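Local coordinates for copper chaperone CopZ (Staphylococcus aureus, PDB 6FF2), which sequesters copper(I) inside the cell and carries it to the copper-exporting P-type ATPase CopA, at residues V30-V35 and S43-D48. Sequence-based numbering, arbitrary orientation.
Sequences VTSADV and SVQYDD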
ATOM      1  N   VAL A  30       7.751 -15.363  15.676  1.00 12.13           N
ATOM      2  CA  VAL A  30       8.146 -13.965  15.424  1.00 13.28           C
ATOM      3  C   VAL A  30       7.493 -13.105  16.458  1.00 13.52           C
ATOM      4  O   VAL A  30       6.297 -13.165  16.690  1.00 14.25           O
ATOM      5  CB  VAL A  30       7.721 -13.509  14.033  1.00 11.72           C
ATOM      6  CG1 VAL A  30       7.925 -12.024  13.874  1.00 12.88           C
ATOM      7  CG2 VAL A  30       8.512 -14.269  13.001  1.00 12.40           C
ATOM      8  N   THR A  31       8.350 -12.350  17.147  1.00 12.47           N
ATOM      9  CA  THR A  31       7.939 -11.486  18.251  1.00 12.43           C
ATOM     10  C   THR A  31       7.572 -10.089  17.769  1.00 11.79           C
ATOM     11  O   THR A  31       6.591  -9.524  18.230  1.00 15.80           O
ATOM     12  CB  THR A  31       9.019 -11.478  19.326  1.00 13.58           C
ATOM     13  OG1 THR A  31       9.305 -12.852  19.686  1.00 15.16           O
ATOM     14  CG2 THR A  31       8.589 -10.677  20.485  1.00 15.87           C
ATOM     15  N   SER A  32       8.354  -9.529  16.843  1.00 12.36           N
ATOM     16  CA  SER A  32       8.040  -8.271  16.245  1.00 11.85           C
ATOM     17  C   SER A  32       8.760  -8.115  14.923  1.00 12.04           C
ATOM     18  O   SER A  32       9.748  -8.819  14.635  1.00 10.89           O
ATOM     19  CB  SER A  32       8.443  -7.135  17.219  1.00 13.42           C
ATOM     20  OG  SER A  32       9.836  -6.971  17.306  1.00 15.02           O
ATOM     21  N   ALA A  33       8.325  -7.161  14.110  1.00 12.95           N
ATOM     22  CA  ALA A  33       8.966  -6.851  12.854  1.00 12.74           C
ATOM     23  C   ALA A  33       8.912  -5.332  12.655  1.00 13.47           C
ATOM     24  O   ALA A  33       7.841  -4.726  12.898  1.00 16.33           O
ATOM     25  CB  ALA A  33       8.253  -7.562  11.706  1.00 15.14           C
ATOM     26  N   ASP A  34      10.011  -4.743  12.194  1.00 13.51           N
ATOM     27  CA  ASP A  34      10.109  -3.263  12.002  1.00 15.18           C
ATOM     28  C   ASP A  34      10.751  -2.989  10.652  1.00 16.18           C
ATOM     29  O   ASP A  34      11.937  -3.250  10.429  1.00 16.32           O
ATOM     30  CB  ASP A  34      10.937  -2.716  13.170  1.00 18.11           C
ATOM     31  CG  ASP A  34      11.160  -1.227  13.099  1.00 28.99           C
ATOM     32  OD1 ASP A  34      10.392  -0.516  12.464  1.00 33.90           O
ATOM     33  OD2 ASP A  34      12.107  -0.758  13.733  1.00 39.55           O
ATOM     34  N   VAL A  35       9.926  -2.494   9.725  1.00 15.36           N
ATOM     35  CA  VAL A  35      10.349  -2.083   8.403  1.00 15.36           C
ATOM     36  C   VAL A  35      10.907  -0.671   8.448  1.00 15.43           C
ATOM     37  O   VAL A  35      10.235   0.258   8.944  1.00 18.42           O
ATOM     38  CB  VAL A  35       9.176  -2.103   7.413  1.00 14.86           C
ATOM     39  CG1 VAL A  35       9.582  -1.391   6.099  1.00 17.18           C
ATOM     40  CG2 VAL A  35       8.683  -3.570   7.221  1.00 17.41           C
ATOM     41  N   SER A  43      13.841  -5.463  10.313  1.00 12.71           N
ATOM     42  CA  SER A  43      14.383  -6.075  11.514  1.00 12.95           C
ATOM     43  C   SER A  43      13.332  -6.935  12.160  1.00 12.27           C
ATOM     44  O   SER A  43      12.282  -6.445  12.568  1.00 14.91           O
ATOM     45  CB  SER A  43      14.902  -5.043  12.485  1.00 13.70           C
ATOM     46  OG  SER A  43      15.355  -5.675  13.701  1.00 18.73           O
ATOM     47  N   VAL A  44      13.645  -8.221  12.374  1.00 11.70           N
ATOM     48  CA  VAL A  44      12.688  -9.178  12.954  1.00 12.33           C
ATOM     49  C   VAL A  44      13.314  -9.717  14.235  1.00 11.38           C
ATOM     50  O   VAL A  44      14.477 -10.140  14.237  1.00 12.14           O
ATOM     51  CB  VAL A  44      12.449 -10.316  11.971  1.00 12.43           C
ATOM     52  CG1 VAL A  44      11.500 -11.316  12.556  1.00 12.18           C
ATOM     53  CG2 VAL A  44      11.941  -9.823  10.629  1.00 14.95           C
ATOM     54  N   GLN A  45      12.565  -9.630  15.303  1.00  9.58           N
ATOM     55  CA  GLN A  45      12.906 -10.249  16.598  1.00 10.06           C
ATOM     56  C   GLN A  45      12.128 -11.568  16.680  1.00 10.31           C
ATOM     57  O   GLN A  45      10.890 -11.597  16.494  1.00 10.29           O
ATOM     58  CB  GLN A  45      12.517  -9.354  17.758  1.00 10.92           C
ATOM     59  CG  GLN A  45      13.206  -7.997  17.720  1.00 11.90           C
ATOM     60  CD  GLN A  45      14.647  -8.061  18.141  1.00 14.54           C
ATOM     61  OE1 GLN A  45      15.074  -8.982  18.850  1.00 19.74           O
ATOM     62  NE2 GLN A  45      15.392  -7.077  17.756  1.00 17.21           N
ATOM     63  N   TYR A  46      12.818 -12.658  17.015  1.00 10.06           N
ATOM     64  CA  TYR A  46      12.191 -13.963  16.943  1.00 10.43           C
ATOM     65  C   TYR A  46      12.891 -14.990  17.834  1.00 11.53           C
ATOM     66  O   TYR A  46      14.061 -14.770  18.216  1.00 11.72           O
ATOM     67  CB  TYR A  46      12.198 -14.473  15.496  1.00 10.15           C
ATOM     68  CG  TYR A  46      13.572 -14.825  14.922  1.00 10.94           C
ATOM     69  CD1 TYR A  46      14.499 -13.875  14.578  1.00 13.09           C
ATOM     70  CD2 TYR A  46      13.945 -16.171  14.737  1.00 12.29           C
ATOM     71  CE1 TYR A  46      15.742 -14.195  14.043  1.00 13.35           C
ATOM     72  CE2 TYR A  46      15.183 -16.506  14.217  1.00 11.93           C
ATOM     73  CZ  TYR A  46      16.096 -15.514  13.861  1.00 13.32           C
ATOM     74  OH  TYR A  46      17.281 -15.850  13.346  1.00 15.70           O
ATOM     75  N   ASP A  47      12.169 -16.081  18.100  1.00 11.80           N
ATOM     76  CA  ASP A  47      12.708 -17.228  18.847  1.00 10.39           C
ATOM     77  C   ASP A  47      13.278 -18.172  17.785  1.00 10.31           C
ATOM     78  O   ASP A  47      12.489 -18.756  17.012  1.00 11.95           O
ATOM     79  CB  ASP A  47      11.597 -17.889  19.642  1.00 11.82           C
ATOM     80  CG  ASP A  47      12.071 -19.127  20.443  1.00 11.38           C
ATOM     81  OD1 ASP A  47      13.171 -19.618  20.132  1.00 14.27           O
ATOM     82  OD2 ASP A  47      11.293 -19.548  21.305  1.00 14.39           O
ATOM     83  N   ASP A  48      14.595 -18.282  17.729  1.00 12.06           N
ATOM     84  CA  ASP A  48      15.289 -19.034  16.678  1.00 12.10           C
ATOM     85  C   ASP A  48      15.139 -20.551  16.884  1.00 11.23           C
ATOM     86  O   ASP A  48      15.520 -21.322  15.991  1.00 14.19           O
ATOM     87  CB  ASP A  48      16.736 -18.638  16.471  1.00 14.66           C
ATOM     88  CG  ASP A  48      17.642 -19.054  17.620  1.00 16.10           C
ATOM     89  OD1 ASP A  48      17.174 -19.320  18.730  1.00 19.96           O
ATOM     90  OD2 ASP A  48      18.857 -19.045  17.442  1.00 22.39           O
TER
HETATM   91  O   HOH W   1      11.522  -5.681  15.361  1.00 22.44           O
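Gln45 O accepts two backbone hydrogen bonds from the neighbouring strand, 2.7 Å from Thr31 N and 3.3 Å from Ser32 N. Two residues facing one make a classic beta bulge, with Thr31 as the extra residue in helix-like backbone geometry. Beyond it the antiparallel ladder is regular: Gln45 N donates to Ser32 O, and Asp34 N to Ser43 O and Ser43 N to Asp34 O are both 2.9 Å. Val44 can be followed outward on the face it shares with Val30, Ala33 and Tyr46. Its CB stands 4.1 Å from Ser32 O; chi1 of 179° sets CG1 anti to the backbone N and turns it toward Val30, 3.9 Å from Val30 CG1 and 3.7 Å from Ser32 O, the two valine side chains crossing at about a right angle; CG2 lies 4.5 Å from Ala33 CB. Strands 30-36 and 41-46 form the hairpin that links the two helices in the ferredoxin-like beta-alpha-beta-beta-alpha-beta fold of heavy-metal-associated domains, with 30-36 at the edge of the sheet. This apolar face packs against both helices, Val44 touching Leu24 of helix 14-25 and Met56 of helix 53-62. On the other face, Ser32 OG sits 3.5 Å from Gln45 CG and shares a water with Ser43 O, to which the water donates, while Ser43 OG is hydrogen-bonded to Gln3 of strand 3-9.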